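Local coordinates for protein glutathione peroxidase (Schistosoma mansoni, PDB 2V1M) that catalyses the reduction of hydrogen peroxide to water, converting two molecules of glutathione to glutathione disulfide in the process, at residues Asn9-Phe14 with His32-Val37. Sequence-based numbering, arbitrary orientation.
Sequences NSIYEF and HVCLIV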
# COMPACT_ATOMS: atom_id res chain seq x y z
N ASN A 9 1.89 -3.77 17.74
CA ASN A 9 1.22 -2.55 18.14
C ASN A 9 1.25 -1.46 17.06
O ASN A 9 0.55 -0.47 17.24
CB ASN A 9 1.86 -1.96 19.44
CG ASN A 9 1.49 -2.74 20.76
OD1 ASN A 9 0.51 -3.45 20.82
ND2 ASN A 9 2.33 -2.57 21.81
N SER A 10 2.02 -1.62 15.98
CA SER A 10 2.07 -0.59 14.95
C SER A 10 2.66 -1.25 13.72
O SER A 10 3.22 -2.39 13.78
CB SER A 10 2.97 0.60 15.36
OG SER A 10 4.33 0.25 15.23
N ILE A 11 2.65 -0.54 12.57
CA ILE A 11 3.26 -1.10 11.38
C ILE A 11 4.78 -1.16 11.52
O ILE A 11 5.43 -1.87 10.72
CB ILE A 11 2.89 -0.32 10.10
CG1 ILE A 11 3.42 1.13 10.11
CG2 ILE A 11 1.40 -0.43 9.79
CD1 ILE A 11 3.55 1.75 8.71
N TYR A 12 5.38 -0.43 12.47
CA TYR A 12 6.85 -0.34 12.53
C TYR A 12 7.49 -1.66 12.92
O TYR A 12 8.70 -1.83 12.72
CB TYR A 12 7.25 0.73 13.55
CG TYR A 12 6.59 2.05 13.34
CD1 TYR A 12 6.41 2.55 12.08
CD2 TYR A 12 6.17 2.82 14.45
CE1 TYR A 12 5.81 3.79 11.89
CE2 TYR A 12 5.59 4.06 14.29
CZ TYR A 12 5.41 4.54 13.04
OH TYR A 12 4.84 5.81 12.90
N GLU A 13 6.70 -2.59 13.46
CA GLU A 13 7.25 -3.87 13.91
C GLU A 13 7.64 -4.77 12.75
O GLU A 13 8.37 -5.76 12.99
CB GLU A 13 6.26 -4.57 14.81
CG GLU A 13 6.10 -3.80 16.11
CD GLU A 13 5.11 -4.38 17.04
OE1 GLU A 13 4.49 -5.40 16.65
OE2 GLU A 13 4.91 -3.87 18.17
N PHE A 14 7.16 -4.51 11.54
CA PHE A 14 7.30 -5.45 10.41
C PHE A 14 8.46 -5.10 9.52
O PHE A 14 8.81 -3.92 9.35
CB PHE A 14 6.00 -5.51 9.59
CG PHE A 14 4.85 -5.84 10.45
CD1 PHE A 14 4.72 -7.14 10.99
CD2 PHE A 14 3.96 -4.84 10.87
CE1 PHE A 14 3.72 -7.44 11.91
CE2 PHE A 14 2.97 -5.13 11.79
CZ PHE A 14 2.86 -6.40 12.32
N HIS A 32 5.56 9.48 9.63
CA HIS A 32 4.94 9.80 8.33
C HIS A 32 3.60 9.12 8.20
O HIS A 32 3.39 8.04 8.73
CB HIS A 32 5.89 9.38 7.20
CG HIS A 32 7.12 10.27 7.14
ND1 HIS A 32 8.38 9.83 6.79
CD2 HIS A 32 7.25 11.59 7.43
CE1 HIS A 32 9.23 10.84 6.86
NE2 HIS A 32 8.57 11.92 7.23
N VAL A 33 2.68 9.77 7.50
CA VAL A 33 1.41 9.13 7.16
C VAL A 33 1.68 8.17 6.01
O VAL A 33 2.36 8.56 5.05
CB VAL A 33 0.35 10.20 6.77
CG1 VAL A 33 -0.92 9.56 6.21
CG2 VAL A 33 0.06 11.10 7.94
N CYS A 34 1.14 6.94 6.10
CA CYS A 34 1.36 5.97 5.05
C CYS A 34 0.06 5.53 4.42
O CYS A 34 -0.95 5.32 5.12
CB CYS A 34 2.10 4.72 5.57
SG CYS A 34 3.73 5.06 6.26
N LEU A 35 0.09 5.36 3.10
CA LEU A 35 -1.01 4.78 2.36
C LEU A 35 -0.50 3.48 1.76
O LEU A 35 0.44 3.51 0.95
CB LEU A 35 -1.51 5.73 1.26
CG LEU A 35 -2.79 5.23 0.56
CD1 LEU A 35 -4.01 5.23 1.53
CD2 LEU A 35 -3.05 6.08 -0.68
N ILE A 36 -1.03 2.35 2.24
CA ILE A 36 -0.52 1.03 1.88
C ILE A 36 -1.50 0.38 0.92
O ILE A 36 -2.71 0.20 1.26
CB ILE A 36 -0.29 0.17 3.16
CG1 ILE A 36 0.67 0.92 4.10
CG2 ILE A 36 0.23 -1.19 2.72
CD1 ILE A 36 1.01 0.17 5.39
N VAL A 37 -1.00 0.03 -0.26
CA VAL A 37 -1.87 -0.40 -1.37
C VAL A 37 -1.35 -1.72 -1.89
O VAL A 37 -0.16 -1.86 -2.16
CB VAL A 37 -1.83 0.67 -2.51
CG1 VAL A 37 -2.85 0.30 -3.61
CG2 VAL A 37 -2.07 2.04 -1.96
O HOH W 1 3.71 5.95 10.52
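One face of the central sheet of this thioredoxin-fold enzyme is met here by a short 3-10 turn, residues 11-13, through Ile11, whose side chain reaches Cys34 and Ile36 of strand 33-39. The methyl CD1 of Ile11 lies 4.1 Å from SG of Cys34, and the other branch of Ile11, CG2, comes to 4.5 Å from CD1 of Ile36, a looser approach. The two branches thus diverge to residues two apart on one side of the strand. With chi1 of 65°, CG1 of Ile11 sits between the backbone N and the carbonyl carbon, and the extended chi2 (158°) carries CD1 out to the sulfur. The CA atoms of Ile11 and Cys34 remain 9.7 Å apart, and only 124 Å² is buried, which identifies a contact of side-chain ends rather than of backbones. Strand 33-39 is the middle one of five, between parallel 65-71 and antiparallel 136-139; Val139, from the latter, and Leu114 and Phe117, from helix 113-121, also touch Ile11. A polar link runs beside this apolar patch: one water lies 2.6 Å from OH of Tyr12 and 2.8 Å from O of His32, hydrogen-bonded to both. Within 9-14, Tyr12 N donates to OG of Ser10 (3.0 Å), which makes an ST turn, and Phe14 N bonds to O of Ile11 at 3.3 Å.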